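Local coordinates for folylpolyglutamate synthase protein FOLC (Mycobacterium tuberculosis, PDB 2VOS), which probably adds L-glutamate to dihydropteroate and, one residue at a time, to tetrahydrofolate, with ATP turned over to ADP and phosphate, at residues A[48-53]-A[155-160]. Sequence-based numbering, arbitrary orientation.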
ATOM      1  N   THR A  48      13.552  20.800   0.336  1.00 47.25           N
ATOM      2  CA  THR A  48      13.596  22.215   0.001  1.00 45.95           C
ATOM      3  C   THR A  48      12.482  22.624  -0.954  1.00 45.01           C
ATOM      4  O   THR A  48      11.788  23.623  -0.731  1.00 44.64           O
ATOM      5  CB  THR A  48      14.990  22.602  -0.565  1.00 45.61           C
ATOM      6  OG1 THR A  48      15.919  22.663   0.532  1.00 46.71           O
ATOM      7  CG2 THR A  48      14.932  23.960  -1.199  1.00 46.69           C
ATOM      8  N   ARG A  49      12.309  21.855  -2.022  1.00 44.34           N
ATOM      9  CA  ARG A  49      11.313  22.197  -3.026  1.00 43.58           C
ATOM     10  C   ARG A  49       9.900  22.070  -2.486  1.00 43.21           C
ATOM     11  O   ARG A  49       9.081  22.991  -2.647  1.00 43.89           O
ATOM     12  CB  ARG A  49      11.483  21.314  -4.267  1.00 43.89           C
ATOM     13  CG  ARG A  49      12.654  21.700  -5.170  1.00 43.63           C
ATOM     14  CD  ARG A  49      12.712  20.792  -6.441  1.00 46.68           C
ATOM     15  NE  ARG A  49      12.487  19.357  -6.194  1.00 45.53           N
ATOM     16  CZ  ARG A  49      13.444  18.436  -6.043  1.00 50.97           C
ATOM     17  NH1 ARG A  49      14.744  18.762  -6.092  1.00 52.35           N
ATOM     18  NH2 ARG A  49      13.109  17.174  -5.822  1.00 50.50           N
ATOM     19  N   ILE A  50       9.561  20.920  -1.894  1.00 42.82           N
ATOM     20  CA  ILE A  50       8.179  20.707  -1.447  1.00 42.00           C
ATOM     21  C   ILE A  50       7.899  21.677  -0.278  1.00 41.78           C
ATOM     22  O   ILE A  50       6.811  22.234  -0.177  1.00 40.51           O
ATOM     23  CB  ILE A  50       7.950  19.234  -1.029  1.00 44.37           C
ATOM     24  CG1 ILE A  50       6.472  18.979  -0.688  1.00 45.21           C
ATOM     25  CG2 ILE A  50       8.791  18.861   0.190  1.00 42.87           C
ATOM     26  CD1 ILE A  50       5.577  19.103  -1.868  1.00 46.18           C
ATOM     27  N   SER A  51       8.879  21.913   0.614  1.00 41.17           N
ATOM     28  CA  SER A  51       8.681  22.951   1.641  1.00 40.85           C
ATOM     29  C   SER A  51       8.413  24.342   1.065  1.00 41.01           C
ATOM     30  O   SER A  51       7.528  25.044   1.540  1.00 41.06           O
ATOM     31  CB  SER A  51       9.856  23.048   2.593  1.00 41.19           C
ATOM     32  OG  SER A  51       9.976  21.841   3.311  1.00 43.76           O
ATOM     33  N   ALA A  52       9.210  24.751   0.078  1.00 40.17           N
ATOM     34  CA  ALA A  52       8.990  26.025  -0.561  1.00 41.18           C
ATOM     35  C   ALA A  52       7.595  26.104  -1.177  1.00 41.99           C
ATOM     36  O   ALA A  52       6.925  27.133  -1.077  1.00 42.47           O
ATOM     37  CB  ALA A  52      10.079  26.298  -1.622  1.00 40.54           C
ATOM     38  N   LEU A  53       7.198  25.051  -1.896  1.00 42.40           N
ATOM     39  CA  LEU A  53       5.865  25.043  -2.535  1.00 42.12           C
ATOM     40  C   LEU A  53       4.746  25.178  -1.484  1.00 42.71           C
ATOM     41  O   LEU A  53       3.790  25.975  -1.672  1.00 43.79           O
ATOM     42  CB  LEU A  53       5.676  23.783  -3.340  1.00 40.79           C
ATOM     43  CG  LEU A  53       4.292  23.695  -4.048  1.00 43.28           C
ATOM     44  CD1 LEU A  53       3.979  24.940  -4.942  1.00 43.39           C
ATOM     45  CD2 LEU A  53       4.146  22.387  -4.833  1.00 43.68           C
ATOM     46  N   LEU A 155       2.211  15.465  -6.845  1.00 43.73           N
ATOM     47  CA  LEU A 155       1.054  14.719  -6.368  1.00 43.28           C
ATOM     48  C   LEU A 155       0.817  14.971  -4.889  1.00 42.23           C
ATOM     49  O   LEU A 155      -0.318  15.110  -4.430  1.00 42.22           O
ATOM     50  CB  LEU A 155       1.248  13.226  -6.587  1.00 43.25           C
ATOM     51  CG  LEU A 155       1.213  12.749  -8.023  1.00 48.74           C
ATOM     52  CD1 LEU A 155       1.750  11.258  -8.132  1.00 47.35           C
ATOM     53  CD2 LEU A 155      -0.190  12.929  -8.615  1.00 50.86           C
ATOM     54  N   THR A 156       1.899  15.060  -4.128  1.00 41.94           N
ATOM     55  CA  THR A 156       1.774  15.200  -2.688  1.00 41.89           C
ATOM     56  C   THR A 156       1.226  16.591  -2.398  1.00 42.12           C
ATOM     57  O   THR A 156       0.343  16.743  -1.568  1.00 42.00           O
ATOM     58  CB  THR A 156       3.117  14.982  -2.021  1.00 42.77           C
ATOM     59  OG1 THR A 156       3.457  13.586  -2.170  1.00 44.35           O
ATOM     60  CG2 THR A 156       3.068  15.356  -0.491  1.00 41.63           C
ATOM     61  N   ALA A 157       1.701  17.599  -3.131  1.00 40.97           N
ATOM     62  CA  ALA A 157       1.182  18.926  -2.941  1.00 40.26           C
ATOM     63  C   ALA A 157      -0.291  19.004  -3.335  1.00 40.74           C
ATOM     64  O   ALA A 157      -1.100  19.654  -2.672  1.00 41.92           O
ATOM     65  CB  ALA A 157       2.010  19.953  -3.752  1.00 38.24           C
HETATM   66  N   MSE A 158      -0.629  18.353  -4.435  1.00 40.69           N
HETATM   67  CA  MSE A 158      -2.036  18.254  -4.808  1.00 41.69           C
HETATM   68  C   MSE A 158      -2.901  17.659  -3.707  1.00 41.06           C
HETATM   69  O   MSE A 158      -4.002  18.168  -3.425  1.00 40.80           O
HETATM   70  CB  MSE A 158      -2.188  17.435  -6.113  1.00 42.52           C
HETATM   71  CG  MSE A 158      -1.683  18.177  -7.349  1.00 40.71           C
HETATM   72 SE   MSE A 158      -1.616  16.901  -8.857  1.00 44.51          SE
HETATM   73  CE  MSE A 158      -3.469  16.364  -8.955  1.00 44.03           C
ATOM     74  N   ALA A 159      -2.456  16.556  -3.086  1.00 40.94           N
ATOM     75  CA  ALA A 159      -3.279  15.926  -2.045  1.00 39.75           C
ATOM     76  C   ALA A 159      -3.490  16.968  -0.903  1.00 40.48           C
ATOM     77  O   ALA A 159      -4.644  17.175  -0.379  1.00 41.08           O
ATOM     78  CB  ALA A 159      -2.585  14.656  -1.520  1.00 38.29           C
ATOM     79  N   PHE A 160      -2.394  17.592  -0.473  1.00 40.07           N
ATOM     80  CA  PHE A 160      -2.464  18.517   0.657  1.00 40.84           C
ATOM     81  C   PHE A 160      -3.360  19.714   0.352  1.00 40.53           C
ATOM     82  O   PHE A 160      -4.076  20.171   1.251  1.00 40.35           O
ATOM     83  CB  PHE A 160      -1.063  19.032   1.095  1.00 41.10           C
ATOM     84  CG  PHE A 160      -0.174  17.970   1.707  1.00 42.35           C
ATOM     85  CD1 PHE A 160      -0.728  16.944   2.479  1.00 43.44           C
ATOM     86  CD2 PHE A 160       1.205  18.001   1.537  1.00 42.07           C
ATOM     87  CE1 PHE A 160       0.052  15.944   3.046  1.00 44.33           C
ATOM     88  CE2 PHE A 160       2.032  16.999   2.171  1.00 39.39           C
ATOM     89  CZ  PHE A 160       1.439  15.973   2.909  1.00 42.75           C
TER
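I50 and L53 of helix 48-56 both rest on the methyl of A157 in helix 151-165. This is a buried helix-helix contact in the N-terminal, P-loop-type ATPase domain of a Mur ligase-type synthase, away from the nucleotide and the metal sites. The two residues lie three apart, so they share one face of their helix. With A157 carrying only a methyl, the backbones come close: the CA atoms of I50 and A157 are 7.4 Å apart. No hydrogen bond crosses between 48-53 and 155-160; the contact is wholly apolar. The L53 side is the tight one. Its CG stands anti to the backbone N (chi1 -180°), and CD2 continues the extended chain toward A157. M54 also touches A157, and L130 and M149 pack on L53. The I50 side is looser: its CD1 lies 4.1 Å from A157 CB. The far face of helix 48-56 is more open, with T48 exposed and S51 and A52 partly so. R49 ties the two helices by a separate route, a salt bridge to E153. The closest approach is L53 CD2 to A157 CB, at 3.4 Å tighter than usual for two carbons.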